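Local coordinates for protein phosphoglycerate dehydrogenase (Lactobacillus plantarum, PDB 3EVT) that probably catalyses the NAD-dependent oxidation of 3-phospho-D-glycerate to 3-phosphooxypyruvate, the entry step of the phosphorylated route to serine, at residues Thr53-Pro58 against Lys78-Ala83; Gln61-Gln66 against Ala297-Asp302; Lys155-Gly160 against His175-Val180. All blocks are in the same frame, centred on the assembly; numbering follows the deposited sequence.

Contact 1. Residues Thr53-Pro58 against Lys78-Ala83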
ATOM      1  N   THR A  53      27.427  26.703 -15.106  1.00 63.58           N
ATOM      2  CA  THR A  53      28.674  26.523 -15.872  1.00 63.95           C
ATOM      3  C   THR A  53      28.494  25.380 -16.879  1.00 63.63           C
ATOM      4  O   THR A  53      28.603  25.585 -18.097  1.00 64.12           O
ATOM      5  CB  THR A  53      29.844  26.154 -14.975  1.00 63.99           C
ATOM      6  OG1 THR A  53      29.849  26.992 -13.817  1.00 64.61           O
ATOM      7  CG2 THR A  53      31.140  26.311 -15.730  1.00 64.65           C
ATOM      8  N   ILE A  54      28.171  24.191 -16.350  1.00 62.66           N
ATOM      9  CA  ILE A  54      27.995  22.956 -17.137  1.00 61.35           C
ATOM     10  C   ILE A  54      27.039  23.122 -18.332  1.00 60.71           C
ATOM     11  O   ILE A  54      27.379  22.774 -19.488  1.00 59.64           O
ATOM     12  CB  ILE A  54      27.569  21.802 -16.200  1.00 61.48           C
ATOM     13  CG1 ILE A  54      28.729  21.448 -15.275  1.00 60.65           C
ATOM     14  CG2 ILE A  54      27.210  20.562 -16.977  1.00 61.81           C
ATOM     15  CD1 ILE A  54      28.332  20.620 -14.079  1.00 59.20           C
ATOM     16  N   LEU A  55      25.866  23.696 -18.073  1.00 60.11           N
ATOM     17  CA  LEU A  55      24.870  23.874 -19.129  1.00 60.74           C
ATOM     18  C   LEU A  55      25.337  24.828 -20.223  1.00 60.98           C
ATOM     19  O   LEU A  55      24.883  24.745 -21.353  1.00 61.21           O
ATOM     20  CB  LEU A  55      23.521  24.360 -18.568  1.00 60.79           C
ATOM     21  CG  LEU A  55      22.669  23.396 -17.714  1.00 61.24           C
ATOM     22  CD1 LEU A  55      21.361  24.067 -17.312  1.00 61.78           C
ATOM     23  CD2 LEU A  55      22.379  22.076 -18.434  1.00 61.39           C
ATOM     24  N   ALA A  56      26.252  25.729 -19.881  1.00 61.70           N
ATOM     25  CA  ALA A  56      26.858  26.649 -20.872  1.00 62.57           C
ATOM     26  C   ALA A  56      27.689  25.953 -21.983  1.00 61.88           C
ATOM     27  O   ALA A  56      27.750  26.419 -23.118  1.00 62.17           O
ATOM     28  CB  ALA A  56      27.719  27.736 -20.140  1.00 62.50           C
ATOM     29  N   ARG A  57      28.326  24.846 -21.623  1.00 61.65           N
ATOM     30  CA  ARG A  57      29.157  24.065 -22.524  1.00 61.12           C
ATOM     31  C   ARG A  57      28.314  23.231 -23.499  1.00 61.22           C
ATOM     32  O   ARG A  57      27.610  22.300 -23.089  1.00 61.21           O
ATOM     33  CB  ARG A  57      30.034  23.148 -21.687  1.00 60.95           C
ATOM     34  CG  ARG A  57      30.616  23.845 -20.488  1.00 60.57           C
ATOM     35  CD  ARG A  57      31.417  22.912 -19.606  1.00 61.47           C
ATOM     36  NE  ARG A  57      32.310  22.059 -20.376  1.00 62.50           N
ATOM     37  CZ  ARG A  57      33.631  22.204 -20.471  1.00 64.09           C
ATOM     38  NH1 ARG A  57      34.276  23.203 -19.868  1.00 64.17           N
ATOM     39  NH2 ARG A  57      34.319  21.330 -21.192  1.00 65.16           N
ATOM     40  N   PRO A  58      28.399  23.528 -24.803  1.00 60.59           N
ATOM     41  CA  PRO A  58      27.485  22.747 -25.654  1.00 60.12           C
ATOM     42  C   PRO A  58      27.926  21.259 -25.766  1.00 59.12           C
ATOM     43  O   PRO A  58      27.323  20.476 -26.507  1.00 58.80           O
ATOM     44  CB  PRO A  58      27.537  23.497 -27.020  1.00 60.09           C
ATOM     45  CG  PRO A  58      28.886  24.231 -27.015  1.00 60.30           C
ATOM     46  CD  PRO A  58      29.461  24.195 -25.589  1.00 61.03           C
ATOM     47  N   LYS A  78      14.410  26.824 -18.803  1.00 65.80           N
ATOM     48  CA  LYS A  78      14.497  26.770 -20.270  1.00 64.66           C
ATOM     49  C   LYS A  78      15.738  26.035 -20.777  1.00 63.55           C
ATOM     50  O   LYS A  78      15.634  25.247 -21.691  1.00 63.80           O
ATOM     51  CB  LYS A  78      14.380  28.166 -20.913  1.00 64.92           C
ATOM     52  N   ALA A  79      16.898  26.281 -20.195  1.00 62.32           N
ATOM     53  CA  ALA A  79      18.072  25.501 -20.560  1.00 62.42           C
ATOM     54  C   ALA A  79      17.883  23.972 -20.352  1.00 62.76           C
ATOM     55  O   ALA A  79      18.171  23.162 -21.251  1.00 62.53           O
ATOM     56  CB  ALA A  79      19.312  26.013 -19.816  1.00 62.32           C
ATOM     57  N   LEU A  80      17.372  23.597 -19.173  1.00 63.22           N
ATOM     58  CA  LEU A  80      17.149  22.192 -18.795  1.00 62.59           C
ATOM     59  C   LEU A  80      16.230  21.485 -19.786  1.00 63.19           C
ATOM     60  O   LEU A  80      16.526  20.400 -20.267  1.00 63.77           O
ATOM     61  CB  LEU A  80      16.574  22.124 -17.376  1.00 62.21           C
ATOM     62  CG  LEU A  80      17.599  22.537 -16.326  1.00 60.79           C
ATOM     63  CD1 LEU A  80      16.929  22.953 -15.036  1.00 61.12           C
ATOM     64  CD2 LEU A  80      18.623  21.427 -16.111  1.00 61.04           C
ATOM     65  N   GLN A  81      15.126  22.119 -20.124  1.00 63.63           N
ATOM     66  CA  GLN A  81      14.256  21.558 -21.104  1.00 64.57           C
ATOM     67  C   GLN A  81      14.987  21.454 -22.453  1.00 64.21           C
ATOM     68  O   GLN A  81      14.887  20.436 -23.152  1.00 64.14           O
ATOM     69  CB  GLN A  81      13.009  22.430 -21.213  1.00 65.56           C
ATOM     70  CG  GLN A  81      12.064  22.080 -22.351  1.00 69.28           C
ATOM     71  CD  GLN A  81      10.618  22.267 -21.932  1.00 76.39           C
ATOM     72  OE1 GLN A  81       9.764  21.387 -22.146  1.00 80.18           O
ATOM     73  NE2 GLN A  81      10.333  23.403 -21.287  1.00 77.66           N
ATOM     74  N   ALA A  82      15.724  22.499 -22.823  1.00 63.40           N
ATOM     75  CA  ALA A  82      16.336  22.522 -24.151  1.00 62.49           C
ATOM     76  C   ALA A  82      17.382  21.427 -24.250  1.00 61.52           C
ATOM     77  O   ALA A  82      17.584  20.814 -25.301  1.00 62.00           O
ATOM     78  CB  ALA A  82      16.954  23.904 -24.458  1.00 63.23           C
ATOM     79  N   ALA A  83      18.036  21.141 -23.140  1.00 59.70           N
ATOM     80  CA  ALA A  83      19.070  20.151 -23.186  1.00 57.86           C
ATOM     81  C   ALA A  83      18.458  18.790 -22.901  1.00 56.96           C
ATOM     82  O   ALA A  83      19.163  17.782 -22.885  1.00 57.34           O
ATOM     83  CB  ALA A  83      20.141  20.484 -22.183  1.00 57.93           C
TER
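Helix 50-56 and helix 77-82 come nearest at Leu55 and Ala79, whose CA atoms lie 7.1 Å apart, a spacing that a leucine on one side and an alanine on the other can fill, with no hydrogen bond between the two segments. In the fold these helices are the connections of two successive beta-alpha-beta units: the first leads from strand 41-45 into strand 64-66, the second from strand 64-66 into strand 86-88. All three strands are parallel neighbours in the five-stranded sheet, and the two helices pack beside each other in the layer that covers one face of it.

Leu55 carries the contact. Its CG stands beside the backbone N, anti to the carbonyl carbon (chi1 -70°), and the extended second torsion (chi2 -178°) pushes the CD1 branch out toward helix 77-82. That methyl drops onto CB of Ala79 at 3.8 Å, a side chain whose small size is consistent with the close approach. Leu80 completes the patch from the sheet side: its CA-CB bond does not aim at Leu55, but the CD2 branch swings nearer, and the two leucine side chains run roughly perpendicular to one another. Pro76 and Val85, in the loops flanking helix 77-82, touch Leu55 and Leu80 respectively, so the patch extends beyond the two helices.

The carbonyl O of Ala79, the residue whose CB meets the Leu55 methyl, accepts from Ala83 N at 2.8 Å. Beyond Leu55, Arg57 NE forms a salt bridge with Asp39 while Arg57 O accepts from Asn60. Across the contact itself, CD1 of Leu55 bridges both partners, lying 4.0 Å from CD2 of Leu80 as well as against Ala79.

Contact 2. Residues Gln61-Gln66 against Ala297-Asp302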
ATOM      1  N   GLN A  61      27.138  16.567 -20.757  1.00 54.91           N
ATOM      2  CA  GLN A  61      26.278  15.395 -20.895  1.00 54.45           C
ATOM      3  C   GLN A  61      25.279  15.282 -19.765  1.00 54.41           C
ATOM      4  O   GLN A  61      24.983  14.171 -19.298  1.00 54.83           O
ATOM      5  CB  GLN A  61      27.131  14.154 -20.934  1.00 53.88           C
ATOM      6  CG  GLN A  61      28.111  14.184 -22.075  1.00 56.41           C
ATOM      7  CD  GLN A  61      28.814  12.873 -22.227  1.00 57.03           C
ATOM      8  OE1 GLN A  61      28.236  11.911 -22.773  1.00 57.64           O
ATOM      9  NE2 GLN A  61      30.054  12.799 -21.729  1.00 52.48           N
ATOM     10  N   LEU A  62      24.763  16.414 -19.304  1.00 53.50           N
ATOM     11  CA  LEU A  62      23.908  16.367 -18.117  1.00 52.40           C
ATOM     12  C   LEU A  62      22.563  15.811 -18.516  1.00 52.01           C
ATOM     13  O   LEU A  62      21.975  16.222 -19.532  1.00 51.94           O
ATOM     14  CB  LEU A  62      23.756  17.737 -17.454  1.00 52.20           C
ATOM     15  CG  LEU A  62      22.951  17.808 -16.162  1.00 50.60           C
ATOM     16  CD1 LEU A  62      23.689  17.109 -15.021  1.00 48.64           C
ATOM     17  CD2 LEU A  62      22.617  19.283 -15.768  1.00 48.48           C
ATOM     18  N   LYS A  63      22.067  14.869 -17.712  1.00 50.87           N
ATOM     19  CA  LYS A  63      20.842  14.196 -18.056  1.00 49.28           C
ATOM     20  C   LYS A  63      19.765  14.262 -16.951  1.00 47.92           C
ATOM     21  O   LYS A  63      18.584  14.250 -17.230  1.00 46.89           O
ATOM     22  CB  LYS A  63      21.181  12.751 -18.428  1.00 49.81           C
ATOM     23  CG  LYS A  63      22.062  12.594 -19.670  1.00 52.51           C
ATOM     24  CD  LYS A  63      22.167  11.123 -20.079  1.00 58.29           C
ATOM     25  CE  LYS A  63      23.570  10.761 -20.578  1.00 61.07           C
ATOM     26  NZ  LYS A  63      24.158  11.843 -21.406  1.00 63.51           N
ATOM     27  N   PHE A  64      20.169  14.332 -15.689  1.00 47.54           N
ATOM     28  CA  PHE A  64      19.207  14.279 -14.586  1.00 45.97           C
ATOM     29  C   PHE A  64      19.681  15.176 -13.444  1.00 45.14           C
ATOM     30  O   PHE A  64      20.758  14.973 -12.935  1.00 44.06           O
ATOM     31  CB  PHE A  64      18.996  12.792 -14.150  1.00 45.74           C
ATOM     32  CG  PHE A  64      18.350  12.590 -12.751  1.00 44.85           C
ATOM     33  CD1 PHE A  64      17.253  13.351 -12.329  1.00 42.44           C
ATOM     34  CD2 PHE A  64      18.814  11.567 -11.914  1.00 43.70           C
ATOM     35  CE1 PHE A  64      16.654  13.137 -11.056  1.00 41.69           C
ATOM     36  CE2 PHE A  64      18.232  11.307 -10.657  1.00 41.30           C
ATOM     37  CZ  PHE A  64      17.164  12.119 -10.205  1.00 43.22           C
ATOM     38  N   VAL A  65      18.876  16.181 -13.053  1.00 45.34           N
ATOM     39  CA  VAL A  65      19.138  16.944 -11.795  1.00 44.17           C
ATOM     40  C   VAL A  65      18.112  16.607 -10.697  1.00 44.10           C
ATOM     41  O   VAL A  65      16.910  16.705 -10.905  1.00 43.08           O
ATOM     42  CB  VAL A  65      19.144  18.471 -12.037  1.00 44.24           C
ATOM     43  CG1 VAL A  65      19.319  19.230 -10.715  1.00 41.99           C
ATOM     44  CG2 VAL A  65      20.263  18.848 -12.985  1.00 43.44           C
ATOM     45  N   GLN A  66      18.578  16.184  -9.538  1.00 44.46           N
ATOM     46  CA  GLN A  66      17.691  15.998  -8.405  1.00 44.84           C
ATOM     47  C   GLN A  66      17.889  17.161  -7.439  1.00 45.95           C
ATOM     48  O   GLN A  66      18.929  17.222  -6.787  1.00 45.63           O
ATOM     49  CB  GLN A  66      18.020  14.689  -7.646  1.00 43.74           C
ATOM     50  CG  GLN A  66      17.237  14.534  -6.347  1.00 42.49           C
ATOM     51  CD  GLN A  66      15.802  14.048  -6.544  1.00 44.24           C
ATOM     52  OE1 GLN A  66      15.573  12.992  -7.185  1.00 42.83           O
ATOM     53  NE2 GLN A  66      14.808  14.810  -5.993  1.00 39.97           N
ATOM     54  N   ALA A 297      18.268   4.893  -9.395  1.00 44.75           N
ATOM     55  CA  ALA A 297      18.203   3.493  -9.801  1.00 46.24           C
ATOM     56  C   ALA A 297      17.418   3.297 -11.102  1.00 47.72           C
ATOM     57  O   ALA A 297      17.815   2.522 -11.979  1.00 47.71           O
ATOM     58  CB  ALA A 297      17.659   2.590  -8.649  1.00 45.40           C
ATOM     59  N   GLN A 298      16.345   4.071 -11.244  1.00 49.41           N
ATOM     60  CA  GLN A 298      15.440   3.985 -12.359  1.00 50.92           C
ATOM     61  C   GLN A 298      16.070   4.686 -13.552  1.00 51.60           C
ATOM     62  O   GLN A 298      16.047   4.157 -14.664  1.00 52.10           O
ATOM     63  CB  GLN A 298      14.129   4.639 -11.969  1.00 50.65           C
ATOM     64  CG  GLN A 298      13.031   4.598 -12.991  1.00 54.36           C
ATOM     65  CD  GLN A 298      12.753   3.206 -13.504  1.00 58.16           C
ATOM     66  OE1 GLN A 298      12.970   2.195 -12.823  1.00 59.36           O
ATOM     67  NE2 GLN A 298      12.303   3.141 -14.742  1.00 61.20           N
ATOM     68  N   PHE A 299      16.641   5.865 -13.310  1.00 51.20           N
ATOM     69  CA  PHE A 299      17.453   6.557 -14.307  1.00 51.32           C
ATOM     70  C   PHE A 299      18.561   5.659 -14.921  1.00 52.59           C
ATOM     71  O   PHE A 299      18.812   5.666 -16.132  1.00 51.76           O
ATOM     72  CB  PHE A 299      18.117   7.805 -13.699  1.00 50.88           C
ATOM     73  CG  PHE A 299      19.104   8.426 -14.620  1.00 49.15           C
ATOM     74  CD1 PHE A 299      18.670   9.226 -15.672  1.00 47.97           C
ATOM     75  CD2 PHE A 299      20.445   8.147 -14.494  1.00 46.84           C
ATOM     76  CE1 PHE A 299      19.569   9.761 -16.565  1.00 45.88           C
ATOM     77  CE2 PHE A 299      21.386   8.690 -15.381  1.00 48.99           C
ATOM     78  CZ  PHE A 299      20.944   9.491 -16.433  1.00 48.58           C
ATOM     79  N   VAL A 300      19.254   4.925 -14.067  1.00 53.77           N
ATOM     80  CA  VAL A 300      20.298   4.046 -14.531  1.00 56.20           C
ATOM     81  C   VAL A 300      19.676   2.895 -15.360  1.00 57.61           C
ATOM     82  O   VAL A 300      20.188   2.557 -16.423  1.00 57.72           O
ATOM     83  CB  VAL A 300      21.158   3.554 -13.352  1.00 56.60           C
ATOM     84  CG1 VAL A 300      21.882   2.259 -13.708  1.00 58.51           C
ATOM     85  CG2 VAL A 300      22.145   4.656 -12.933  1.00 54.68           C
ATOM     86  N   LYS A 301      18.526   2.381 -14.914  1.00 58.98           N
ATOM     87  CA  LYS A 301      17.809   1.259 -15.559  1.00 59.72           C
ATOM     88  C   LYS A 301      17.306   1.695 -16.920  1.00 59.97           C
ATOM     89  O   LYS A 301      17.572   1.050 -17.931  1.00 60.43           O
ATOM     90  CB  LYS A 301      16.637   0.822 -14.678  1.00 60.01           C
ATOM     91  CG  LYS A 301      15.774  -0.313 -15.202  1.00 64.56           C
ATOM     92  CD  LYS A 301      14.674  -0.699 -14.179  1.00 68.10           C
ATOM     93  CE  LYS A 301      13.588  -1.608 -14.779  1.00 71.34           C
ATOM     94  NZ  LYS A 301      12.391  -0.846 -15.304  1.00 73.28           N
ATOM     95  N   ASP A 302      16.613   2.817 -17.003  1.00 59.79           N
ATOM     96  CA  ASP A 302      16.106   3.135 -18.322  1.00 59.52           C
ATOM     97  C   ASP A 302      15.959   4.590 -18.650  1.00 58.32           C
ATOM     98  O   ASP A 302      15.237   4.941 -19.579  1.00 58.88           O
ATOM     99  CB  ASP A 302      14.789   2.371 -18.604  1.00 61.12           C
ATOM    100  CG  ASP A 302      13.620   2.839 -17.739  1.00 61.63           C
ATOM    101  OD1 ASP A 302      13.698   3.903 -17.066  1.00 63.48           O
ATOM    102  OD2 ASP A 302      12.603   2.120 -17.734  1.00 62.89           O
TER
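Two consecutive residues, Lys63 and Phe64, set Gln61-Gln66 against helix 284-302, and both meet the same ring, that of Phe299. Ahead of them, Gln61 offers its carbonyl to the lysine, and Leu62 turns to the helix 50-56 side, where it packs on Leu51 and Leu55.

At Lys63 the chain brings CB to 3.8 Å from CZ at the far end of the Phe299 ring. The rest of the side chain leads away: bends at chi3 and chi4 fold it back so that Lys63 NZ reaches Gln61 O at 3.2 Å, coming from above the carbonyl plane (C=O...N 117°). A long, weak ion pair with Glu42 is a second partner for this charge.

Phe64, the first residue of the strand, lays its CB over a face of the Phe299 ring, a CH-pi contact 4.2 Å from the centroid. With CG anti to the backbone N (chi1 163°), its ring heads for earlier turns of the helix. The two side chains slide past each other in opposite directions; the rings end up oblique, their planes 34° apart and centroids separated by 5.7 Å. Val43 of the adjoining strand touches both phenylalanines, and Phe292, about two turns before Phe299, packs on Phe64.

Val65 points to the other side of the sheet, onto Leu51. Gln66 returns to the helix: its OE1 accepts from Asn295 ND2, while NE2 donates to Asn89 O. This alternation, Phe64 and Gln66 toward helix 284-302 and Val65 toward helix 50-56, is that of an interior strand in an alpha/beta/alpha sandwich, here closed by the C-terminal helix coming back to the N-terminal domain, as in other D-2-hydroxyacid dehydrogenases.

Contact 3. Residues Lys155-Gly160 against His175-Val180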
ATOM      1  N   LYS A 155      -2.381   6.227  -2.597  1.00 42.63           N
ATOM      2  CA  LYS A 155      -1.929   4.901  -2.116  1.00 41.99           C
ATOM      3  C   LYS A 155      -3.076   3.899  -1.994  1.00 42.22           C
ATOM      4  O   LYS A 155      -2.944   2.746  -2.384  1.00 42.15           O
ATOM      5  CB  LYS A 155      -1.202   5.014  -0.791  1.00 42.54           C
ATOM      6  CG  LYS A 155       0.094   5.763  -0.836  1.00 44.16           C
ATOM      7  CD  LYS A 155       0.637   5.937   0.589  1.00 45.56           C
ATOM      8  CE  LYS A 155       1.665   7.038   0.579  1.00 44.98           C
ATOM      9  NZ  LYS A 155       2.812   6.565  -0.204  1.00 48.33           N
ATOM     10  N   ALA A 156      -4.208   4.360  -1.472  1.00 40.97           N
ATOM     11  CA  ALA A 156      -5.367   3.538  -1.245  1.00 41.11           C
ATOM     12  C   ALA A 156      -5.848   3.026  -2.600  1.00 42.07           C
ATOM     13  O   ALA A 156      -6.158   1.845  -2.780  1.00 42.27           O
ATOM     14  CB  ALA A 156      -6.458   4.389  -0.564  1.00 39.81           C
ATOM     15  N   SER A 157      -5.934   3.952  -3.544  1.00 41.95           N
ATOM     16  CA  SER A 157      -6.366   3.638  -4.865  1.00 43.35           C
ATOM     17  C   SER A 157      -5.451   2.556  -5.525  1.00 43.24           C
ATOM     18  O   SER A 157      -5.938   1.568  -6.069  1.00 43.14           O
ATOM     19  CB  SER A 157      -6.371   4.943  -5.663  1.00 42.85           C
ATOM     20  OG  SER A 157      -6.564   4.637  -7.027  1.00 47.63           O
ATOM     21  N   ALA A 158      -4.135   2.748  -5.465  1.00 43.05           N
ATOM     22  CA  ALA A 158      -3.187   1.721  -5.927  1.00 43.94           C
ATOM     23  C   ALA A 158      -3.360   0.368  -5.203  1.00 43.69           C
ATOM     24  O   ALA A 158      -3.095  -0.666  -5.802  1.00 44.34           O
ATOM     25  CB  ALA A 158      -1.746   2.216  -5.802  1.00 43.21           C
ATOM     26  N   LEU A 159      -3.867   0.374  -3.956  1.00 42.93           N
ATOM     27  CA  LEU A 159      -4.199  -0.858  -3.227  1.00 41.66           C
ATOM     28  C   LEU A 159      -5.619  -1.424  -3.567  1.00 41.02           C
ATOM     29  O   LEU A 159      -6.109  -2.367  -2.950  1.00 39.86           O
ATOM     30  CB  LEU A 159      -4.009  -0.620  -1.729  1.00 41.40           C
ATOM     31  CG  LEU A 159      -2.521  -0.498  -1.420  1.00 42.74           C
ATOM     32  CD1 LEU A 159      -2.320   0.153  -0.063  1.00 44.35           C
ATOM     33  CD2 LEU A 159      -1.863  -1.919  -1.499  1.00 42.37           C
ATOM     34  N   GLY A 160      -6.276  -0.827  -4.553  1.00 40.85           N
ATOM     35  CA  GLY A 160      -7.573  -1.299  -4.990  1.00 40.13           C
ATOM     36  C   GLY A 160      -8.744  -0.720  -4.248  1.00 41.28           C
ATOM     37  O   GLY A 160      -9.864  -1.170  -4.433  1.00 40.68           O
ATOM     38  N   HIS A 175      -6.241  11.958  -7.809  1.00 50.27           N
ATOM     39  CA  HIS A 175      -6.311  10.596  -7.269  1.00 49.24           C
ATOM     40  C   HIS A 175      -7.602  10.139  -6.626  1.00 49.46           C
ATOM     41  O   HIS A 175      -7.791   8.941  -6.412  1.00 49.14           O
ATOM     42  CB  HIS A 175      -5.158  10.316  -6.327  1.00 49.12           C
ATOM     43  CG  HIS A 175      -3.827  10.683  -6.900  1.00 47.28           C
ATOM     44  ND1 HIS A 175      -3.248   9.976  -7.928  1.00 45.71           N
ATOM     45  CD2 HIS A 175      -2.973  11.690  -6.599  1.00 46.43           C
ATOM     46  CE1 HIS A 175      -2.087  10.526  -8.233  1.00 47.84           C
ATOM     47  NE2 HIS A 175      -1.898  11.568  -7.442  1.00 46.68           N
ATOM     48  N   PHE A 176      -8.481  11.072  -6.281  1.00 48.46           N
ATOM     49  CA  PHE A 176      -9.775  10.685  -5.771  1.00 47.94           C
ATOM     50  C   PHE A 176     -10.639  10.205  -6.914  1.00 48.15           C
ATOM     51  O   PHE A 176     -10.706  10.861  -7.901  1.00 48.54           O
ATOM     52  CB  PHE A 176     -10.449  11.884  -5.123  1.00 47.32           C
ATOM     53  CG  PHE A 176      -9.901  12.227  -3.785  1.00 45.52           C
ATOM     54  CD1 PHE A 176     -10.409  11.648  -2.656  1.00 46.32           C
ATOM     55  CD2 PHE A 176      -8.887  13.144  -3.655  1.00 44.31           C
ATOM     56  CE1 PHE A 176      -9.914  11.981  -1.420  1.00 45.58           C
ATOM     57  CE2 PHE A 176      -8.395  13.480  -2.431  1.00 40.69           C
ATOM     58  CZ  PHE A 176      -8.889  12.931  -1.317  1.00 42.02           C
ATOM     59  N   HIS A 177     -11.323   9.077  -6.788  1.00 48.95           N
ATOM     60  CA  HIS A 177     -12.248   8.693  -7.849  1.00 49.94           C
ATOM     61  C   HIS A 177     -13.479   9.609  -7.946  1.00 51.00           C
ATOM     62  O   HIS A 177     -14.066   9.728  -9.018  1.00 50.21           O
ATOM     63  CB  HIS A 177     -12.785   7.298  -7.628  1.00 48.94           C
ATOM     64  CG  HIS A 177     -11.728   6.270  -7.439  1.00 51.34           C
ATOM     65  ND1 HIS A 177     -11.156   5.593  -8.492  1.00 53.58           N
ATOM     66  CD2 HIS A 177     -11.139   5.794  -6.319  1.00 49.98           C
ATOM     67  CE1 HIS A 177     -10.258   4.743  -8.027  1.00 54.49           C
ATOM     68  NE2 HIS A 177     -10.239   4.839  -6.711  1.00 53.44           N
ATOM     69  N   GLU A 178     -13.944  10.137  -6.815  1.00 51.25           N
ATOM     70  CA  GLU A 178     -15.056  11.055  -6.821  1.00 52.89           C
ATOM     71  C   GLU A 178     -14.822  11.986  -5.680  1.00 53.25           C
ATOM     72  O   GLU A 178     -14.236  11.568  -4.699  1.00 53.47           O
ATOM     73  CB  GLU A 178     -16.389  10.358  -6.499  1.00 52.52           C
ATOM     74  CG  GLU A 178     -16.647   9.033  -7.167  1.00 57.28           C
ATOM     75  CD  GLU A 178     -17.940   8.369  -6.644  1.00 61.86           C
ATOM     76  OE1 GLU A 178     -18.904   9.104  -6.327  1.00 61.90           O
ATOM     77  OE2 GLU A 178     -17.985   7.119  -6.523  1.00 62.01           O
ATOM     78  N   THR A 179     -15.340  13.216  -5.779  1.00 53.72           N
ATOM     79  CA  THR A 179     -15.339  14.143  -4.648  1.00 54.77           C
ATOM     80  C   THR A 179     -16.760  14.663  -4.402  1.00 54.86           C
ATOM     81  O   THR A 179     -17.559  14.704  -5.323  1.00 55.40           O
ATOM     82  CB  THR A 179     -14.442  15.334  -4.915  1.00 54.02           C
ATOM     83  OG1 THR A 179     -14.838  15.910  -6.141  1.00 56.57           O
ATOM     84  CG2 THR A 179     -13.017  14.896  -5.082  1.00 53.66           C
ATOM     85  N   VAL A 180     -17.067  15.049  -3.163  1.00 54.36           N
ATOM     86  CA  VAL A 180     -18.353  15.632  -2.843  1.00 53.72           C
ATOM     87  C   VAL A 180     -18.181  16.861  -1.971  1.00 54.09           C
ATOM     88  O   VAL A 180     -17.172  17.012  -1.289  1.00 54.00           O
ATOM     89  CB  VAL A 180     -19.263  14.643  -2.103  1.00 54.00           C
ATOM     90  CG1 VAL A 180     -19.538  13.405  -2.967  1.00 54.89           C
ATOM     91  CG2 VAL A 180     -18.685  14.284  -0.747  1.00 51.42           C
TER
HETATM   92  O   HOH W   1      -7.148   7.044  -8.067  1.00 44.00           O
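Ser157, on the last turns of helix 147-158, lies against the ring of His177: its OG is 3.7 Å from NE2 and 3.8 Å from CE1, a van der Waals approach rather than a bond. The hydroxyl sits anti to the backbone N (chi1 170°), which turns it out of the helix toward the loop that leads into strand 178-181.

What joins the two segments by hydrogen bonds is a water. It lies 2.7 Å from Ser157 OG and donates to the carbonyl O of His175 at 2.6 Å, so it links the helix to the backbone of the loop. The same water rests over one face of the His177 ring, near its rim.

His177 is held from other directions: NE2 is hydrogen-bonded to Met161 O, and the ring stacks on that of His162. That leaves NE2 engaged with the stretch just after the helix, whose end is a Schellman motif: Gly160, with positive phi, gives its N to Ser157 O at 2.9 Å, and Met161 N reaches Ala156 O. At the same end, Lys155 and Leu159 pack on Leu159 and Lys155 of the second subunit.

This surface contact joins the helix that begins within a GxGxxG pattern, probably the dinucleotide-binding motif, to the lead-in of edge strand 178-181, as expected in the Rossmann-type NAD-binding domain.

From the N terminus, helix 50-56 runs into strand 64-66 and then helix 77-82, and contact 1 closes that short excursion by joining the two helices. Contact 2 begins between the segments of contact 1 and closes far later, at helix 284-302, so the two cross; they also touch, Leu55 CD2 lying 3.9 Å from Leu62 CD2. Contact 1 pairs helices on one face of the N-terminal sheet; contact 2 sets helix 284-302 on the other. The long excursion closed by contact 2 carries the whole NAD-binding domain, and within it contact 3 joins helix 147-158 to the loop entering edge strand 178-181, its centre about 30 Å from that of contact 2 and about 39 Å from contact 1's.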